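PDB 1RH1: colicin-B from Escherichia coli, which kills sensitive Escherichia coli and closely related bacteria by forming channels that depolarise the cytoplasmic membrane and dissipate cellular energy. Local coordinates for residues P159-T172 against A183-D196. Sequence-based numbering, arbitrary orientation.
Sequences PAAGNNVPVKYRLT and AIIGGIPMTVPVVD
The side chains of Arg170 and Ile185 run alongside each other in the same direction, with Arg170 CB 3.5 Å from Ile185 CG1. Ile185 CG1 stands between its own N and carbonyl carbon (chi1 50°), which carries CD1 along the arginine to 3.5 Å from Arg170 NH2; Thr172 OG1 meets the same methyl. The arginine chain bends at its third torsion, and its CD and NE pass Val192 CG2, each at 3.7 Å, while Met190 SD packs more loosely on CD. The guanidinium is held from outside these strands by salt bridges from NE to Asp267 and from NH2 to Asp17, a TonB-box residue. The aliphatic part of Arg170 thus packs on apolar groups while its charged end has acidic partners. On the other face, Ile184 CD1 reaches Tyr169 CD2 at 3.6 Å; helix 99-110 touches both residues.

On the other side of the corner at Lys168, the side chains of Val167 and Val192 cross at about a right angle, with Val167 CG1 3.6 Å from Val192 CB; those of Val165 and Val194 do likewise, CG1 to CG2. On the face opposite these valines, Asn164 CB rests on Thr191 CG2 at 3.5 Å, and its ND2 lies against the Pro193 ring. Val165 O accepts Val192 N and, weakly, Thr191 OG1. At the corner, a water joins Lys168 O to Gly187 N.

The N-to-C directions of strands 163-167 and 189-196 make 139°, those of 169-172 and 183-186 145°, roughly antiparallel. This is a long beta hairpin, bent at Lys168 and Gly187-Ile188 so that its two halves enter different sheets.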
ATOM      1  N   PRO A 159      19.354   9.539  13.043  1.00  6.66           N
ATOM      2  CA  PRO A 159      18.684  10.815  13.254  1.00  7.15           C
ATOM      3  C   PRO A 159      18.574  11.202  14.740  1.00 10.17           C
ATOM      4  O   PRO A 159      18.820  10.412  15.655  1.00  9.50           O
ATOM      5  CB  PRO A 159      17.347  10.623  12.606  1.00  3.10           C
ATOM      6  CG  PRO A 159      17.389   9.294  11.896  1.00  5.38           C
ATOM      7  CD  PRO A 159      18.394   8.508  12.698  1.00  5.06           C
ATOM      8  N   ALA A 160      18.221  12.465  14.991  1.00 11.83           N
ATOM      9  CA  ALA A 160      17.896  12.943  16.337  1.00 14.37           C
ATOM     10  C   ALA A 160      16.585  12.301  16.738  1.00 12.68           C
ATOM     11  O   ALA A 160      15.691  12.223  15.887  1.00  9.52           O
ATOM     12  CB  ALA A 160      17.656  14.449  16.390  1.00 16.78           C
ATOM     13  N   ALA A 161      16.439  11.890  18.013  1.00  8.31           N
ATOM     14  CA  ALA A 161      15.210  11.231  18.446  1.00  7.42           C
ATOM     15  C   ALA A 161      13.933  11.938  18.029  1.00  5.79           C
ATOM     16  O   ALA A 161      13.890  13.139  17.795  1.00  2.72           O
ATOM     17  CB  ALA A 161      15.182  11.091  19.936  1.00  3.29           C
ATOM     18  N   GLY A 162      12.894  11.152  17.818  1.00  9.70           N
ATOM     19  CA  GLY A 162      11.660  11.703  17.301  1.00 11.00           C
ATOM     20  C   GLY A 162      11.713  11.832  15.790  1.00 10.06           C
ATOM     21  O   GLY A 162      11.125  12.745  15.222  1.00 16.56           O
ATOM     22  N   ASN A 163      12.458  10.947  15.133  1.00  9.87           N
ATOM     23  CA  ASN A 163      12.507  10.853  13.691  1.00 10.21           C
ATOM     24  C   ASN A 163      12.706   9.400  13.330  1.00  9.91           C
ATOM     25  O   ASN A 163      13.243   8.599  14.103  1.00 10.51           O
ATOM     26  CB  ASN A 163      13.657  11.640  13.098  1.00 11.72           C
ATOM     27  CG  ASN A 163      13.457  13.144  13.148  1.00 15.46           C
ATOM     28  OD1 ASN A 163      12.918  13.767  12.230  1.00 15.15           O
ATOM     29  ND2 ASN A 163      13.885  13.748  14.260  1.00 22.23           N
ATOM     30  N   ASN A 164      12.233   9.068  12.130  1.00  8.08           N
ATOM     31  CA  ASN A 164      12.338   7.710  11.641  1.00  8.62           C
ATOM     32  C   ASN A 164      13.637   7.472  10.907  1.00  9.67           C
ATOM     33  O   ASN A 164      14.070   8.290  10.095  1.00 13.80           O
ATOM     34  CB  ASN A 164      11.180   7.405  10.716  1.00 10.79           C
ATOM     35  CG  ASN A 164       9.794   7.432  11.360  1.00 14.37           C
ATOM     36  OD1 ASN A 164       8.796   7.617  10.669  1.00 18.25           O
ATOM     37  ND2 ASN A 164       9.609   7.263  12.663  1.00 12.02           N
ATOM     38  N   VAL A 165      14.291   6.367  11.245  1.00  6.90           N
ATOM     39  CA  VAL A 165      15.500   5.963  10.563  1.00  4.88           C
ATOM     40  C   VAL A 165      15.184   4.868   9.540  1.00  2.00           C
ATOM     41  O   VAL A 165      14.414   3.947   9.798  1.00  3.38           O
ATOM     42  CB  VAL A 165      16.514   5.510  11.641  1.00  4.75           C
ATOM     43  CG1 VAL A 165      16.014   4.350  12.470  1.00  2.00           C
ATOM     44  CG2 VAL A 165      17.789   5.081  10.943  1.00  7.63           C
ATOM     45  N   PRO A 166      15.721   4.950   8.327  1.00  2.00           N
ATOM     46  CA  PRO A 166      15.659   3.893   7.327  1.00  2.00           C
ATOM     47  C   PRO A 166      16.089   2.543   7.836  1.00  2.00           C
ATOM     48  O   PRO A 166      17.175   2.477   8.382  1.00  2.00           O
ATOM     49  CB  PRO A 166      16.525   4.428   6.256  1.00  2.00           C
ATOM     50  CG  PRO A 166      16.186   5.889   6.280  1.00  2.00           C
ATOM     51  CD  PRO A 166      16.203   6.197   7.746  1.00  2.93           C
ATOM     52  N   VAL A 167      15.292   1.473   7.754  1.00  2.00           N
ATOM     53  CA  VAL A 167      15.721   0.137   8.202  1.00  2.98           C
ATOM     54  C   VAL A 167      15.673  -0.919   7.098  1.00  2.00           C
ATOM     55  O   VAL A 167      14.992  -0.707   6.078  1.00  5.15           O
ATOM     56  CB  VAL A 167      14.857  -0.409   9.394  1.00  2.43           C
ATOM     57  CG1 VAL A 167      15.141   0.373  10.652  1.00  2.00           C
ATOM     58  CG2 VAL A 167      13.385  -0.290   9.085  1.00  2.00           C
ATOM     59  N   LYS A 168      16.385  -2.050   7.256  1.00  2.00           N
ATOM     60  CA  LYS A 168      16.305  -3.113   6.251  1.00  2.18           C
ATOM     61  C   LYS A 168      15.554  -4.379   6.625  1.00  3.54           C
ATOM     62  O   LYS A 168      15.145  -5.148   5.758  1.00  6.83           O
ATOM     63  CB  LYS A 168      17.679  -3.585   5.780  1.00  2.00           C
ATOM     64  CG  LYS A 168      18.679  -3.967   6.819  1.00  2.65           C
ATOM     65  CD  LYS A 168      19.924  -4.500   6.161  1.00  2.75           C
ATOM     66  CE  LYS A 168      20.944  -4.573   7.283  1.00  5.63           C
ATOM     67  NZ  LYS A 168      22.093  -5.335   6.856  1.00  8.19           N
ATOM     68  N   TYR A 169      15.422  -4.593   7.930  1.00  5.66           N
ATOM     69  CA  TYR A 169      14.769  -5.718   8.551  1.00  2.00           C
ATOM     70  C   TYR A 169      14.025  -5.127   9.713  1.00  3.61           C
ATOM     71  O   TYR A 169      14.406  -4.100  10.267  1.00  5.02           O
ATOM     72  CB  TYR A 169      15.785  -6.755   9.079  1.00  2.00           C
ATOM     73  CG  TYR A 169      16.384  -7.543   7.926  1.00  2.66           C
ATOM     74  CD1 TYR A 169      17.722  -7.411   7.588  1.00  5.85           C
ATOM     75  CD2 TYR A 169      15.560  -8.344   7.128  1.00  7.21           C
ATOM     76  CE1 TYR A 169      18.224  -8.065   6.450  1.00  8.54           C
ATOM     77  CE2 TYR A 169      16.048  -8.998   5.993  1.00  4.31           C
ATOM     78  CZ  TYR A 169      17.386  -8.854   5.648  1.00  7.97           C
ATOM     79  OH  TYR A 169      17.864  -9.460   4.494  1.00  6.07           O
ATOM     80  N   ARG A 170      12.911  -5.767  10.039  1.00  4.57           N
ATOM     81  CA  ARG A 170      12.108  -5.426  11.186  1.00  2.00           C
ATOM     82  C   ARG A 170      11.609  -6.689  11.834  1.00  2.02           C
ATOM     83  O   ARG A 170      11.425  -7.722  11.200  1.00  3.43           O
ATOM     84  CB  ARG A 170      10.926  -4.589  10.788  1.00  2.00           C
ATOM     85  CG  ARG A 170      11.308  -3.132  10.593  1.00  5.90           C
ATOM     86  CD  ARG A 170      10.111  -2.234  10.295  1.00 10.95           C
ATOM     87  NE  ARG A 170       9.208  -2.161  11.426  1.00 11.08           N
ATOM     88  CZ  ARG A 170       7.880  -2.265  11.330  1.00 14.53           C
ATOM     89  NH1 ARG A 170       7.177  -2.187  12.437  1.00 18.66           N
ATOM     90  NH2 ARG A 170       7.221  -2.445  10.186  1.00 20.56           N
ATOM     91  N   LEU A 171      11.433  -6.635  13.139  1.00  2.00           N
ATOM     92  CA  LEU A 171      10.881  -7.743  13.882  1.00  2.00           C
ATOM     93  C   LEU A 171       9.501  -7.355  14.415  1.00  2.00           C
ATOM     94  O   LEU A 171       9.369  -6.502  15.283  1.00  4.96           O
ATOM     95  CB  LEU A 171      11.878  -8.062  14.980  1.00  2.00           C
ATOM     96  CG  LEU A 171      12.889  -9.155  14.772  1.00  2.00           C
ATOM     97  CD1 LEU A 171      13.610  -9.033  13.468  1.00  2.00           C
ATOM     98  CD2 LEU A 171      13.842  -9.078  15.904  1.00  2.00           C
ATOM     99  N   THR A 172       8.427  -7.906  13.859  1.00  2.00           N
ATOM    100  CA  THR A 172       7.043  -7.650  14.278  1.00  5.32           C
ATOM    101  C   THR A 172       6.223  -8.928  14.247  1.00  5.99           C
ATOM    102  O   THR A 172       6.812 -10.006  14.274  1.00  5.83           O
ATOM    103  CB  THR A 172       6.304  -6.643  13.378  1.00  8.47           C
ATOM    104  OG1 THR A 172       6.468  -7.056  12.030  1.00 11.99           O
ATOM    105  CG2 THR A 172       6.801  -5.238  13.588  1.00 17.89           C
ATOM    106  N   ALA A 183       7.518 -12.695  13.375  1.00  2.00           N
ATOM    107  CA  ALA A 183       8.276 -12.800  12.144  1.00  2.00           C
ATOM    108  C   ALA A 183       9.293 -11.728  11.877  1.00  2.00           C
ATOM    109  O   ALA A 183       9.295 -10.705  12.548  1.00  6.03           O
ATOM    110  CB  ALA A 183       7.372 -12.758  10.961  1.00  2.00           C
ATOM    111  N   ILE A 184      10.154 -11.932  10.872  1.00  2.94           N
ATOM    112  CA  ILE A 184      11.087 -10.910  10.431  1.00  2.00           C
ATOM    113  C   ILE A 184      10.642 -10.400   9.082  1.00  2.00           C
ATOM    114  O   ILE A 184      10.601 -11.136   8.107  1.00  3.66           O
ATOM    115  CB  ILE A 184      12.525 -11.479  10.358  1.00  2.00           C
ATOM    116  CG1 ILE A 184      13.417 -10.417   9.770  1.00  2.00           C
ATOM    117  CG2 ILE A 184      12.581 -12.769   9.568  1.00  2.00           C
ATOM    118  CD1 ILE A 184      14.846 -10.902   9.599  1.00  2.75           C
ATOM    119  N   ILE A 185      10.270  -9.138   8.988  1.00  2.00           N
ATOM    120  CA  ILE A 185       9.875  -8.627   7.703  1.00  2.00           C
ATOM    121  C   ILE A 185      10.997  -7.885   7.028  1.00  2.00           C
ATOM    122  O   ILE A 185      11.987  -7.495   7.625  1.00  2.00           O
ATOM    123  CB  ILE A 185       8.639  -7.728   7.860  1.00  2.00           C
ATOM    124  CG1 ILE A 185       8.754  -6.672   8.919  1.00  2.00           C
ATOM    125  CG2 ILE A 185       7.522  -8.652   8.250  1.00  5.75           C
ATOM    126  CD1 ILE A 185       7.521  -5.763   9.064  1.00  2.00           C
ATOM    127  N   GLY A 186      10.876  -7.718   5.733  1.00  2.00           N
ATOM    128  CA  GLY A 186      11.875  -7.020   4.953  1.00  2.80           C
ATOM    129  C   GLY A 186      11.466  -6.956   3.500  1.00  2.00           C
ATOM    130  O   GLY A 186      10.354  -7.343   3.160  1.00  2.00           O
ATOM    131  N   GLY A 187      12.337  -6.434   2.643  1.00  2.00           N
ATOM    132  CA  GLY A 187      12.053  -6.470   1.220  1.00  2.50           C
ATOM    133  C   GLY A 187      11.680  -5.159   0.563  1.00  2.00           C
ATOM    134  O   GLY A 187      12.036  -4.967  -0.594  1.00  2.00           O
ATOM    135  N   ILE A 188      10.883  -4.303   1.210  1.00  3.11           N
ATOM    136  CA  ILE A 188      10.596  -2.968   0.695  1.00  2.00           C
ATOM    137  C   ILE A 188      11.306  -1.948   1.591  1.00  4.06           C
ATOM    138  O   ILE A 188      11.857  -2.259   2.656  1.00  2.00           O
ATOM    139  CB  ILE A 188       9.060  -2.637   0.664  1.00  2.29           C
ATOM    140  CG1 ILE A 188       8.390  -2.636   2.031  1.00  2.58           C
ATOM    141  CG2 ILE A 188       8.417  -3.660  -0.248  1.00  4.62           C
ATOM    142  CD1 ILE A 188       6.879  -2.356   1.982  1.00  2.00           C
ATOM    143  N   PRO A 189      11.395  -0.699   1.165  1.00  4.25           N
ATOM    144  CA  PRO A 189      11.860   0.394   1.990  1.00  5.01           C
ATOM    145  C   PRO A 189      11.070   0.645   3.273  1.00  8.34           C
ATOM    146  O   PRO A 189      10.024   1.295   3.296  1.00 14.64           O
ATOM    147  CB  PRO A 189      11.864   1.527   0.984  1.00  3.80           C
ATOM    148  CG  PRO A 189      12.430   0.868  -0.227  1.00  2.28           C
ATOM    149  CD  PRO A 189      11.487  -0.309  -0.237  1.00  6.60           C
ATOM    150  N   MET A 190      11.554   0.118   4.379  1.00  7.45           N
ATOM    151  CA  MET A 190      10.861   0.339   5.631  1.00  7.05           C
ATOM    152  C   MET A 190      11.614   1.374   6.433  1.00  5.70           C
ATOM    153  O   MET A 190      12.766   1.704   6.138  1.00  7.91           O
ATOM    154  CB  MET A 190      10.766  -0.982   6.408  1.00  6.69           C
ATOM    155  CG  MET A 190       9.972  -2.038   5.654  1.00  4.73           C
ATOM    156  SD  MET A 190       9.859  -3.626   6.471  1.00  2.00           S
ATOM    157  CE  MET A 190      11.573  -3.976   6.370  1.00  2.00           C
ATOM    158  N   THR A 191      10.929   1.863   7.471  1.00  5.64           N
ATOM    159  CA  THR A 191      11.466   2.864   8.381  1.00  5.94           C
ATOM    160  C   THR A 191      11.116   2.571   9.840  1.00  5.30           C
ATOM    161  O   THR A 191      10.122   1.895  10.074  1.00  8.58           O
ATOM    162  CB  THR A 191      10.912   4.184   7.830  1.00  2.13           C
ATOM    163  OG1 THR A 191      12.087   4.961   7.795  1.00  5.86           O
ATOM    164  CG2 THR A 191       9.833   4.902   8.596  1.00  2.81           C
ATOM    165  N   VAL A 192      11.874   2.997  10.856  1.00  4.60           N
ATOM    166  CA  VAL A 192      11.577   2.766  12.280  1.00  6.35           C
ATOM    167  C   VAL A 192      11.825   4.009  13.139  1.00  4.70           C
ATOM    168  O   VAL A 192      12.876   4.625  12.997  1.00  7.90           O
ATOM    169  CB  VAL A 192      12.451   1.575  12.787  1.00  5.84           C
ATOM    170  CG1 VAL A 192      12.644   1.529  14.302  1.00  8.15           C
ATOM    171  CG2 VAL A 192      11.698   0.303  12.457  1.00  8.15           C
ATOM    172  N   PRO A 193      10.970   4.451  14.063  1.00  6.16           N
ATOM    173  CA  PRO A 193      11.225   5.590  14.958  1.00  4.65           C
ATOM    174  C   PRO A 193      12.416   5.557  15.895  1.00  5.74           C
ATOM    175  O   PRO A 193      12.591   4.567  16.612  1.00  6.89           O
ATOM    176  CB  PRO A 193       9.951   5.762  15.733  1.00  2.00           C
ATOM    177  CG  PRO A 193       9.329   4.396  15.653  1.00  6.02           C
ATOM    178  CD  PRO A 193       9.610   3.980  14.218  1.00  4.95           C
ATOM    179  N   VAL A 194      13.251   6.610  15.875  1.00  3.18           N
ATOM    180  CA  VAL A 194      14.326   6.732  16.855  1.00  3.90           C
ATOM    181  C   VAL A 194      13.755   7.359  18.143  1.00  8.83           C
ATOM    182  O   VAL A 194      13.042   8.375  18.096  1.00  9.49           O
ATOM    183  CB  VAL A 194      15.449   7.594  16.257  1.00  2.00           C
ATOM    184  CG1 VAL A 194      16.589   7.856  17.229  1.00  2.00           C
ATOM    185  CG2 VAL A 194      16.014   6.825  15.089  1.00  2.00           C
ATOM    186  N   VAL A 195      13.961   6.703  19.303  1.00  7.08           N
ATOM    187  CA  VAL A 195      13.527   7.230  20.594  1.00  7.20           C
ATOM    188  C   VAL A 195      14.749   7.368  21.468  1.00  9.75           C
ATOM    189  O   VAL A 195      15.802   6.765  21.217  1.00 10.71           O
ATOM    190  CB  VAL A 195      12.517   6.330  21.396  1.00  9.26           C
ATOM    191  CG1 VAL A 195      11.261   6.115  20.576  1.00  7.86           C
ATOM    192  CG2 VAL A 195      13.146   5.001  21.772  1.00 12.47           C
ATOM    193  N   ASP A 196      14.519   8.116  22.555  1.00 11.23           N
ATOM    194  CA  ASP A 196      15.590   8.485  23.469  1.00 14.75           C
ATOM    195  C   ASP A 196      15.625   7.923  24.878  1.00 14.30           C
ATOM    196  O   ASP A 196      14.714   8.145  25.676  1.00 15.94           O
ATOM    197  CB  ASP A 196      15.633   9.995  23.595  1.00 19.09           C
ATOM    198  CG  ASP A 196      17.062  10.470  23.466  1.00 23.48           C
ATOM    199  OD1 ASP A 196      17.426  10.883  22.360  1.00 27.89           O
ATOM    200  OD2 ASP A 196      17.803  10.407  24.458  1.00 28.29           O
TER
HETATM  201  O   HOH W   1      14.518  -4.207   3.282  1.00 30.28           O